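Local coordinates for protein acetyl-xylan esterase (PDB 2CC0) that probably removes acetyl groups from xylan as a zinc-dependent carbohydrate esterase of the polysaccharide deacetylase family, at residues P15-T19 and H155-A159; N37-A43 and S63-P67; V49-V53 and G90-G94; M77-S82 and V113-L119. All blocks are in the same frame, centred on the assembly; numbering follows the deposited sequence.

Contact 1 (P15-T19 and H155-A159). With ACT (acetate ion), chain D.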
loop_
_atom_site.group_PDB
_atom_site.type_symbol
_atom_site.label_atom_id
_atom_site.label_comp_id
_atom_site.label_asym_id
_atom_site.label_seq_id
_atom_site.Cartn_x
_atom_site.Cartn_y
_atom_site.Cartn_z
ATOM N N PRO A 15 15.531 -11.372 14.850
ATOM C CA PRO A 15 16.843 -11.894 14.439
ATOM C C PRO A 15 17.108 -13.287 15.002
ATOM O O PRO A 15 16.250 -13.854 15.682
ATOM C CB PRO A 15 17.831 -10.971 15.190
ATOM C CG PRO A 15 17.047 -10.208 16.194
ATOM C CD PRO A 15 15.578 -10.517 16.043
ATOM N N SER A 16 18.224 -13.888 14.624
ATOM C CA SER A 16 18.423 -15.341 14.468
ATOM C C SER A 16 19.923 -15.551 14.286
ATOM O O SER A 16 20.677 -14.595 14.031
ATOM C CB SER A 16 17.633 -16.049 13.390
ATOM O OG SER A 16 18.363 -16.053 12.203
ATOM N N GLY A 17 20.374 -16.798 14.409
ATOM C CA GLY A 17 21.754 -17.110 14.048
ATOM C C GLY A 17 22.190 -16.850 12.606
ATOM O O GLY A 17 23.383 -16.953 12.294
ATOM N N SER A 18 21.234 -16.537 11.719
ATOM C CA SER A 18 21.490 -16.222 10.314
ATOM C C SER A 18 21.643 -14.726 10.068
ATOM O O SER A 18 22.093 -14.307 8.994
ATOM C CB SER A 18 20.339 -16.731 9.432
ATOM O OG SER A 18 20.052 -18.091 9.691
ATOM N N THR A 19 21.252 -13.922 11.048
ATOM C CA THR A 19 21.137 -12.477 10.834
ATOM C C THR A 19 22.453 -11.789 10.512
ATOM O O THR A 19 22.520 -11.016 9.540
ATOM C CB THR A 19 20.475 -11.813 12.043
ATOM O OG1 THR A 19 19.189 -12.425 12.233
ATOM C CG2 THR A 19 20.321 -10.276 11.839
ATOM N N HIS A 155 12.745 -13.577 3.931
ATOM C CA HIS A 155 12.918 -13.953 5.334
ATOM C C HIS A 155 14.372 -13.936 5.759
ATOM O O HIS A 155 15.265 -14.055 4.923
ATOM C CB HIS A 155 12.286 -15.319 5.581
ATOM C CG HIS A 155 10.791 -15.285 5.443
ATOM N ND1 HIS A 155 10.160 -15.233 4.217
ATOM C CD2 HIS A 155 9.815 -15.219 6.376
ATOM C CE1 HIS A 155 8.856 -15.156 4.402
ATOM N NE2 HIS A 155 8.618 -15.151 5.702
ATOM N N ASP A 156 14.577 -13.832 7.078
ATOM C CA ASP A 156 15.905 -13.721 7.699
ATOM C C ASP A 156 16.725 -15.032 7.606
ATOM O O ASP A 156 17.947 -14.986 7.527
ATOM C CB ASP A 156 15.667 -13.257 9.145
ATOM C CG ASP A 156 16.885 -13.390 10.057
ATOM O OD1 ASP A 156 16.988 -14.446 10.712
ATOM O OD2 ASP A 156 17.668 -12.413 10.177
ATOM N N TRP A 157 16.039 -16.176 7.576
ATOM C CA TRP A 157 16.677 -17.501 7.734
ATOM C C TRP A 157 17.079 -18.322 6.475
ATOM O O TRP A 157 18.021 -19.122 6.563
ATOM C CB TRP A 157 15.845 -18.360 8.705
ATOM C CG TRP A 157 14.436 -18.550 8.283
ATOM C CD1 TRP A 157 13.353 -17.849 8.710
ATOM C CD2 TRP A 157 13.956 -19.520 7.343
ATOM N NE1 TRP A 157 12.210 -18.325 8.082
ATOM C CE2 TRP A 157 12.563 -19.354 7.246
ATOM C CE3 TRP A 157 14.575 -20.532 6.595
ATOM C CZ2 TRP A 157 11.761 -20.150 6.391
ATOM C CZ3 TRP A 157 13.789 -21.322 5.740
ATOM C CH2 TRP A 157 12.399 -21.120 5.654
ATOM N N PRO A 158 16.361 -18.194 5.328
ATOM C CA PRO A 158 16.713 -19.137 4.232
ATOM C C PRO A 158 18.134 -19.000 3.665
ATOM O O PRO A 158 18.604 -17.894 3.398
ATOM C CB PRO A 158 15.651 -18.842 3.143
ATOM C CG PRO A 158 14.499 -18.175 3.888
ATOM C CD PRO A 158 15.216 -17.333 4.956
ATOM N N ALA A 159 18.829 -20.124 3.497
ATOM C CA ALA A 159 20.150 -20.097 2.893
ATOM C C ALA A 159 20.158 -19.523 1.465
ATOM O O ALA A 159 21.091 -18.820 1.068
ATOM C CB ALA A 159 20.773 -21.497 2.927
HETATM C C ACT D . 5.020 -13.273 7.383
HETATM O O ACT D . 4.393 -14.105 8.081
HETATM O OXT ACT D . 6.283 -13.351 7.362
HETATM C CH3 ACT D . 4.284 -12.220 6.611
HETATM O O HOH W 1 19.117 -20.116 8.748
#
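The carboxylate of D156 reaches across to two hydroxyls, one for each oxygen. S16 OG donates to D156 OD1 over 2.6 Å, and T19 OG1 donates to D156 OD2, also at 2.6 Å. The approaches differ: the serine hydroxyl sits close to the extension of the CG-OD1 bond, while the threonine hydroxyl takes the syn lone pair of OD2. D156 holds its CG anti to the backbone N (chi1 167°), which swings the carboxylate out to the other loop, and with both oxygens gripped it is probably kept from turning about CB-CG.

A second shell holds the serine hydroxyl. S16 OG accepts from S18 N at 3.0 Å, a capping bond in the type I turn that leads into helix 19-28. Behind the turn, P15, preceded by a cis peptide, packs on L48 and V49. On the other loop D156 is hydrogen-bonded to D12 backbone to backbone, and the neighbouring H155 NE2 makes a weak 3.4 Å bond to OXT of an acetate in the zinc pocket. Both loops follow neighbouring parallel strands, 5-12 and 151-155, on the zinc side of the sheet.

With alanine replacing D156, S16 OG and T19 OG1 would probably both lose their acceptor, and the tie between the two loops would go. Because S18 N-H feeds S16 OG, which in turn feeds D156 OD1, a relay of donors links the helix start to the second loop.

Contact 2 (N37-A43 and S63-P67). With ZN (zinc ion), chain C.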
loop_
_atom_site.group_PDB
_atom_site.type_symbol
_atom_site.label_atom_id
_atom_site.label_comp_id
_atom_site.label_asym_id
_atom_site.label_seq_id
_atom_site.Cartn_x
_atom_site.Cartn_y
_atom_site.Cartn_z
ATOM N N ASN A 37 11.109 -7.870 12.678
ATOM C CA ASN A 37 11.498 -8.790 13.768
ATOM C C ASN A 37 10.300 -9.274 14.583
ATOM O O ASN A 37 9.360 -8.506 14.844
ATOM C CB ASN A 37 12.457 -8.092 14.750
ATOM C CG ASN A 37 13.853 -7.828 14.175
ATOM O OD1 ASN A 37 14.269 -8.321 13.091
ATOM N ND2 ASN A 37 14.611 -7.108 14.940
ATOM N N GLN A 38 10.375 -10.512 15.079
ATOM C CA GLN A 38 9.423 -10.935 16.121
ATOM C C GLN A 38 9.908 -10.411 17.471
ATOM O O GLN A 38 11.112 -10.467 17.774
ATOM C CB GLN A 38 9.332 -12.456 16.212
ATOM C CG GLN A 38 8.666 -13.076 14.971
ATOM C CD GLN A 38 8.435 -14.545 15.133
ATOM O OE1 GLN A 38 8.192 -15.011 16.245
ATOM N NE2 GLN A 38 8.504 -15.285 14.036
ATOM N N GLY A 39 8.971 -9.938 18.283
ATOM C CA GLY A 39 9.342 -9.408 19.621
ATOM C C GLY A 39 10.107 -10.432 20.462
ATOM O O GLY A 39 11.089 -10.087 21.133
ATOM N N GLN A 40 9.703 -11.705 20.421
ATOM C CA GLN A 40 10.400 -12.697 21.267
ATOM C C GLN A 40 11.877 -12.804 20.893
ATOM O O GLN A 40 12.719 -13.007 21.760
ATOM C CB GLN A 40 9.716 -14.068 21.199
ATOM C CG GLN A 40 9.761 -14.742 19.850
ATOM C CD GLN A 40 9.030 -16.076 19.858
ATOM O OE1 GLN A 40 8.985 -16.770 20.896
ATOM N NE2 GLN A 40 8.490 -16.466 18.713
ATOM N N TYR A 41 12.187 -12.698 19.600
ATOM C CA TYR A 41 13.580 -12.783 19.135
ATOM C C TYR A 41 14.358 -11.492 19.368
ATOM O O TYR A 41 15.571 -11.540 19.625
ATOM C CB TYR A 41 13.658 -13.203 17.663
ATOM C CG TYR A 41 12.999 -14.550 17.390
ATOM C CD1 TYR A 41 13.097 -15.587 18.311
ATOM C CD2 TYR A 41 12.290 -14.781 16.190
ATOM C CE1 TYR A 41 12.476 -16.837 18.070
ATOM C CE2 TYR A 41 11.677 -16.007 15.944
ATOM C CZ TYR A 41 11.784 -17.032 16.890
ATOM O OH TYR A 41 11.205 -18.269 16.664
ATOM N N ALA A 42 13.675 -10.345 19.283
ATOM C CA ALA A 42 14.313 -9.069 19.663
ATOM C C ALA A 42 14.695 -9.112 21.150
ATOM O O ALA A 42 15.795 -8.680 21.529
ATOM C CB ALA A 42 13.387 -7.922 19.398
ATOM N N ALA A 43 13.793 -9.632 21.982
ATOM C CA ALA A 43 14.038 -9.752 23.433
ATOM C C ALA A 43 15.217 -10.680 23.721
ATOM O O ALA A 43 16.037 -10.411 24.623
ATOM C CB ALA A 43 12.761 -10.255 24.133
ATOM N N SER A 63 4.938 -8.831 15.271
ATOM C CA SER A 63 4.270 -9.493 16.423
ATOM C C SER A 63 5.285 -10.145 17.361
ATOM O O SER A 63 6.479 -10.218 17.039
ATOM C CB SER A 63 3.220 -10.522 15.989
ATOM O OG SER A 63 3.839 -11.771 15.686
ATOM N N TYR A 64 4.803 -10.615 18.515
ATOM C CA TYR A 64 5.706 -11.176 19.526
ATOM C C TYR A 64 6.031 -12.644 19.269
ATOM O O TYR A 64 7.198 -13.037 19.379
ATOM C CB TYR A 64 5.174 -10.981 20.953
ATOM C CG TYR A 64 6.294 -10.989 21.968
ATOM C CD1 TYR A 64 7.030 -9.825 22.223
ATOM C CD2 TYR A 64 6.628 -12.158 22.673
ATOM C CE1 TYR A 64 8.095 -9.812 23.157
ATOM C CE2 TYR A 64 7.697 -12.155 23.598
ATOM C CZ TYR A 64 8.409 -10.993 23.835
ATOM O OH TYR A 64 9.462 -11.003 24.739
ATOM N N THR A 65 5.017 -13.431 18.921
ATOM C CA THR A 65 5.191 -14.884 18.787
ATOM C C THR A 65 4.701 -15.426 17.416
ATOM O O THR A 65 4.626 -16.642 17.224
ATOM C CB THR A 65 4.401 -15.649 19.904
ATOM O OG1 THR A 65 2.985 -15.501 19.689
ATOM C CG2 THR A 65 4.771 -15.170 21.318
ATOM N N HIS A 66 4.348 -14.531 16.490
ATOM C CA HIS A 66 3.906 -14.909 15.147
ATOM C C HIS A 66 2.587 -15.740 15.131
ATOM O O HIS A 66 2.507 -16.744 14.425
ATOM C CB HIS A 66 5.050 -15.653 14.408
ATOM C CG HIS A 66 4.957 -15.600 12.913
ATOM N ND1 HIS A 66 4.147 -16.439 12.181
ATOM C CD2 HIS A 66 5.596 -14.816 12.008
ATOM C CE1 HIS A 66 4.290 -16.182 10.893
ATOM N NE2 HIS A 66 5.162 -15.202 10.760
ATOM N N PRO A 67 1.565 -15.312 15.895
ATOM C CA PRO A 67 0.287 -16.041 15.850
ATOM C C PRO A 67 -0.486 -15.663 14.599
ATOM O O PRO A 67 -0.144 -14.663 13.951
ATOM C CB PRO A 67 -0.467 -15.493 17.072
ATOM C CG PRO A 67 0.030 -14.103 17.207
ATOM C CD PRO A 67 1.498 -14.146 16.813
HETATM ZN ZN ZN C . 6.531 -14.042 9.449
HETATM O O HOH W 2 7.019 -15.684 8.273
#
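Y64 lays one ring face against the first turn of the helix that begins at G39, next to the zinc site of this polysaccharide deacetylase family esterase, where H62 and H66 form an HxxxH pair. Q40 N stands over the ring centre and G39 C nearer its rim, 3.4 Å from Y64 CE1. The CG of Y64 is anti to its backbone N (chi1 -155°), which brings the ring back over the helix and puts Y64 OH 3.4 Å from A43 CB. G39 has no room for a side chain against this ring. R83 makes a cation-pi contact with Y64. Were a leucine to replace Y64, the flat cover over the G39-Q40 peptide would probably be lost and R83 left without its aromatic partner.

Two backbone bonds hold the loop: G39 N gives to S63 O at 2.8 Å, and Q40 N to Y64 O at 3.0 Å, the latter on a lone pair. Q40 NE2 donates to Q38 OE1 at 2.9 Å, nearly along the C=O bond, tying the two side chains. The amide plane of Q38 is turned 36° from the imidazole of H66, and Q38 NE2, which donates to D13 OD1, lies 3.5 Å from H66 CB. Q38 is thus a second-shell residue, bonded to one zinc ligand, D13, and packed on another, H66, whose NE2 binds the zinc ion at 2.2 Å.

Contact 3 (V49-V53 and G90-G94)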
loop_
_atom_site.group_PDB
_atom_site.type_symbol
_atom_site.label_atom_id
_atom_site.label_comp_id
_atom_site.label_asym_id
_atom_site.label_seq_id
_atom_site.Cartn_x
_atom_site.Cartn_y
_atom_site.Cartn_z
ATOM N N VAL A 49 19.614 -7.028 17.318
ATOM C CA VAL A 49 18.719 -5.920 16.933
ATOM C C VAL A 49 19.558 -4.683 16.593
ATOM O O VAL A 49 19.361 -4.036 15.539
ATOM C CB VAL A 49 17.712 -5.576 18.022
ATOM C CG1 VAL A 49 16.869 -4.358 17.620
ATOM C CG2 VAL A 49 16.794 -6.789 18.323
ATOM N N ARG A 50 20.499 -4.360 17.480
ATOM C CA ARG A 50 21.444 -3.257 17.229
ATOM C C ARG A 50 22.288 -3.490 15.976
ATOM O O ARG A 50 22.586 -2.536 15.243
ATOM C CB ARG A 50 22.390 -3.057 18.422
ATOM C CG ARG A 50 21.792 -2.216 19.531
ATOM C CD ARG A 50 21.357 -0.797 19.074
ATOM N NE ARG A 50 22.379 0.014 18.396
ATOM C CZ ARG A 50 22.177 1.279 18.030
ATOM N NH1 ARG A 50 21.013 1.873 18.305
ATOM N NH2 ARG A 50 23.133 1.970 17.409
ATOM N N ALA A 51 22.672 -4.745 15.725
ATOM C CA ALA A 51 23.509 -5.052 14.557
ATOM C C ALA A 51 22.754 -4.680 13.276
ATOM O O ALA A 51 23.335 -4.175 12.330
ATOM C CB ALA A 51 23.939 -6.519 14.542
ATOM N N GLN A 52 21.435 -4.870 13.297
ATOM C CA GLN A 52 20.626 -4.481 12.126
ATOM C C GLN A 52 20.714 -2.978 11.889
ATOM O O GLN A 52 20.911 -2.514 10.756
ATOM C CB GLN A 52 19.170 -4.904 12.302
ATOM C CG GLN A 52 19.018 -6.404 12.411
ATOM C CD GLN A 52 17.640 -6.800 12.911
ATOM O OE1 GLN A 52 16.990 -6.082 13.714
ATOM N NE2 GLN A 52 17.170 -7.926 12.425
ATOM N N VAL A 53 20.565 -2.221 12.969
ATOM C CA VAL A 53 20.662 -0.744 12.891
ATOM C C VAL A 53 22.041 -0.329 12.376
ATOM O O VAL A 53 22.164 0.519 11.453
ATOM C CB VAL A 53 20.352 -0.089 14.255
ATOM C CG1 VAL A 53 20.496 1.451 14.181
ATOM C CG2 VAL A 53 18.938 -0.501 14.737
ATOM N N GLY A 90 13.601 -1.442 23.458
ATOM C CA GLY A 90 14.498 -1.814 24.569
ATOM C C GLY A 90 15.851 -2.297 24.091
ATOM O O GLY A 90 16.874 -2.066 24.740
ATOM N N ALA A 91 15.870 -2.951 22.929
ATOM C CA ALA A 91 17.102 -3.480 22.366
ATOM C C ALA A 91 17.917 -2.451 21.591
ATOM O O ALA A 91 19.012 -2.767 21.136
ATOM C CB ALA A 91 16.802 -4.683 21.486
ATOM N N GLY A 92 17.383 -1.237 21.417
ATOM C CA GLY A 92 18.100 -0.203 20.646
ATOM C C GLY A 92 17.705 -0.102 19.189
ATOM O O GLY A 92 18.378 0.574 18.401
ATOM N N GLY A 93 16.621 -0.798 18.823
ATOM C CA GLY A 93 16.112 -0.785 17.440
ATOM C C GLY A 93 15.178 0.362 17.065
ATOM O O GLY A 93 14.643 0.384 15.953
ATOM N N GLY A 94 14.990 1.319 17.968
ATOM C CA GLY A 94 13.989 2.379 17.770
ATOM C C GLY A 94 12.580 1.902 18.114
ATOM O O GLY A 94 12.346 0.724 18.449
#
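A91 is the first residue of the loop after helix 74-90 to meet helix 46-54, and its methyl fits against V49, with A91 CB 3.7 Å from V49 CB and 3.8 Å from V49 CG2. The carbonyl of A91 faces the arginine stem, where R50 CG comes within 3.3 Å of A91 O.

G92 follows with a positive phi of 95° and ends the helix in a Schellman motif. A side chain at this position would run into R50 CD, so the bare backbone lets the arginine lie close alongside. R50 bends at both chi2 and chi3, folding the chain back so that R50 NH1 donates to G92 O at 2.9 Å in a bent bond. The oxygen receives it on a lone pair in the plane of its carbonyl, although it lies 25° out of the guanidinium plane. V53 CG1 covers one face of that guanidinium near its rim.

At G93 the backbone lies against two valine methyls: G93 CA is 3.7 Å from V49 CG1 and 3.9 Å from V53 CG2. Here too a side chain would collide with V49.

R50 also forms a salt bridge through NH2 with D54, one turn further along its own helix. This surface contact thus sets the two guanidinium nitrogens different tasks: D54 probably balances the charge and steadies the group, while NH1 binds the G92 carbonyl just past helix 74-90.

Contact 4 (M77-S82 and V113-L119)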
loop_
_atom_site.group_PDB
_atom_site.type_symbol
_atom_site.label_atom_id
_atom_site.label_comp_id
_atom_site.label_asym_id
_atom_site.label_seq_id
_atom_site.Cartn_x
_atom_site.Cartn_y
_atom_site.Cartn_z
ATOM N N MET A 77 -4.221 -9.255 20.675
ATOM C CA MET A 77 -3.513 -8.571 19.575
ATOM C C MET A 77 -2.711 -7.392 20.121
ATOM O O MET A 77 -1.566 -7.148 19.712
ATOM C CB MET A 77 -4.489 -8.044 18.524
ATOM C CG MET A 77 -5.373 -9.062 17.798
ATOM S SD MET A 77 -6.365 -8.096 16.637
ATOM C CE MET A 77 -7.502 -9.323 15.959
ATOM N N ASP A 78 -3.329 -6.649 21.044
ATOM C CA ASP A 78 -2.699 -5.504 21.683
ATOM C C ASP A 78 -1.422 -5.940 22.422
ATOM O O ASP A 78 -0.366 -5.342 22.255
ATOM C CB ASP A 78 -3.696 -4.838 22.617
ATOM C CG ASP A 78 -3.253 -3.449 23.052
ATOM O OD1 ASP A 78 -2.183 -3.337 23.666
ATOM O OD2 ASP A 78 -3.989 -2.466 22.781
ATOM N N SER A 79 -1.517 -7.012 23.207
ATOM C CA SER A 79 -0.354 -7.556 23.886
ATOM C C SER A 79 0.778 -7.934 22.925
ATOM O O SER A 79 1.938 -7.597 23.154
ATOM C CB SER A 79 -0.775 -8.783 24.716
ATOM O OG SER A 79 0.339 -9.349 25.379
ATOM N N GLU A 80 0.441 -8.623 21.843
ATOM C CA GLU A 80 1.443 -9.053 20.879
ATOM C C GLU A 80 2.162 -7.855 20.254
ATOM O O GLU A 80 3.390 -7.839 20.109
ATOM C CB GLU A 80 0.753 -9.887 19.788
ATOM C CG GLU A 80 0.423 -11.323 20.210
ATOM C CD GLU A 80 1.558 -12.319 19.983
ATOM O OE1 GLU A 80 2.454 -12.057 19.162
ATOM O OE2 GLU A 80 1.537 -13.390 20.638
ATOM N N ILE A 81 1.392 -6.850 19.862
ATOM C CA ILE A 81 1.980 -5.671 19.218
ATOM C C ILE A 81 2.782 -4.794 20.208
ATOM O O ILE A 81 3.943 -4.408 19.943
ATOM C CB ILE A 81 0.894 -4.881 18.462
ATOM C CG1 ILE A 81 0.604 -5.613 17.134
ATOM C CG2 ILE A 81 1.360 -3.465 18.174
ATOM C CD1 ILE A 81 -0.606 -5.081 16.364
ATOM N N SER A 82 2.174 -4.507 21.360
ATOM C CA SER A 82 2.830 -3.642 22.334
ATOM C C SER A 82 4.118 -4.262 22.898
ATOM O O SER A 82 5.122 -3.568 23.045
ATOM C CB SER A 82 1.869 -3.251 23.448
ATOM O OG SER A 82 1.387 -4.391 24.115
ATOM N N VAL A 113 -5.789 -1.840 16.458
ATOM C CA VAL A 113 -4.649 -2.002 17.340
ATOM C C VAL A 113 -3.397 -1.370 16.718
ATOM O O VAL A 113 -2.678 -0.668 17.403
ATOM C CB VAL A 113 -4.392 -3.479 17.750
ATOM C CG1 VAL A 113 -3.170 -3.560 18.666
ATOM C CG2 VAL A 113 -5.647 -4.064 18.434
ATOM N N GLU A 114 -3.161 -1.606 15.422
ATOM C CA GLU A 114 -2.052 -0.942 14.730
ATOM C C GLU A 114 -2.122 0.571 14.926
ATOM O O GLU A 114 -1.113 1.204 15.262
ATOM C CB GLU A 114 -2.090 -1.223 13.228
ATOM C CG GLU A 114 -1.836 -2.673 12.854
ATOM C CD GLU A 114 -2.325 -3.016 11.445
ATOM O OE1 GLU A 114 -2.837 -2.121 10.723
ATOM O OE2 GLU A 114 -2.153 -4.185 11.033
ATOM N N ALA A 115 -3.311 1.151 14.724
ATOM C CA ALA A 115 -3.488 2.614 14.814
ATOM C C ALA A 115 -3.176 3.113 16.228
ATOM O O ALA A 115 -2.527 4.153 16.390
ATOM C CB ALA A 115 -4.908 3.007 14.418
ATOM N N LYS A 116 -3.615 2.355 17.244
ATOM C CA LYS A 116 -3.341 2.709 18.637
ATOM C C LYS A 116 -1.838 2.947 18.861
ATOM O O LYS A 116 -1.445 3.870 19.580
ATOM C CB LYS A 116 -3.832 1.590 19.565
ATOM C CG LYS A 116 -3.542 1.845 21.049
ATOM C CD LYS A 116 -4.117 0.768 21.962
ATOM C CE LYS A 116 -3.546 0.927 23.370
ATOM N NZ LYS A 116 -4.080 -0.172 24.225
ATOM N N TYR A 117 -1.004 2.097 18.248
ATOM C CA TYR A 117 0.456 2.117 18.442
ATOM C C TYR A 117 1.203 2.912 17.372
ATOM O O TYR A 117 2.445 2.888 17.322
ATOM C CB TYR A 117 1.002 0.679 18.596
ATOM C CG TYR A 117 0.554 0.117 19.935
ATOM C CD1 TYR A 117 1.217 0.470 21.111
ATOM C CD2 TYR A 117 -0.592 -0.678 20.037
ATOM C CE1 TYR A 117 0.775 0.009 22.358
ATOM C CE2 TYR A 117 -1.038 -1.165 21.283
ATOM C CZ TYR A 117 -0.361 -0.787 22.445
ATOM O OH TYR A 117 -0.792 -1.221 23.689
ATOM N N GLY A 118 0.443 3.619 16.524
ATOM C CA GLY A 118 1.031 4.426 15.464
ATOM C C GLY A 118 1.771 3.630 14.408
ATOM O O GLY A 118 2.772 4.115 13.845
ATOM N N LEU A 119 1.278 2.422 14.133
ATOM C CA LEU A 119 1.902 1.519 13.161
ATOM C C LEU A 119 1.164 1.517 11.815
ATOM O O LEU A 119 -0.050 1.391 11.767
ATOM C CB LEU A 119 1.909 0.088 13.727
ATOM C CG LEU A 119 2.828 -0.103 14.934
ATOM C CD1 LEU A 119 2.450 -1.390 15.676
ATOM C CD2 LEU A 119 4.329 -0.156 14.558
#
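D78 supplies the polar half of this contact, offering one carboxylate oxygen to each of two side chains. Its OD2 forms a salt bridge of 2.7 Å with K116 NZ, and its OD1 accepts from Y117 OH at 2.5 Å. Both donors come in on the syn side, each a little over 20° out of the carboxylate plane. The carboxylate stands 75° from the plane of the tyrosine ring and meets it at its edge, not over a face. K116 runs fully extended to arrive there, and its CG rests over one face of the Y117 ring. S82 CA lies over the opposite face, near the rim, and S82 CB is 3.4 Å from Y117 OH. Within its own helix, S82 N donates to D78 O.

The apolar half is carried by I81 and V113. I81 CD1 touches V113 CG1 at 3.8 Å, and that same methyl of V113 packs 3.6 Å from D78 CA. On its other branch, I81 CG2 meets the Y117 ring obliquely and presses tightly on L119 CD1 at 3.4 Å, with F99 of strand 98-99 beside both aliphatic residues.

The backbone places L119. Helix 108-116 ends in a Schellman motif with G118 at C-prime, and L119 N returns to E114 O, turning L119 back toward I81.

Chemically, helices 74-90 and 108-116 are joined by an apolar core bordered by a charged corner, where K116 probably helps to keep D78 ionised and the two donors together are likely to hold its carboxylate from turning.

Overall arrangement
Contact 1 pairs loops after the neighbouring parallel strands 5-12 and 151-155, and the other three contacts fall between its segments along the chain. There, contacts 2 and 3, and 3 and 4, interleave, while 2 and 4 follow in series. Contacts 1, 2 and 3 have centres 14 to 16 Å apart and touch: P15 packs on Y41, and N37 probably hydrogen-bonds Q52. Contact 4 lies 25 Å from contact 1 but 13 Å from contact 2, joined through E80. Contacts 1 and 2 border the zinc pocket; contact 3 ties helix 46-54 to the loop ending helix 74-90, and contact 4 joins two helices, consistent with the distorted beta/alpha barrel of this family.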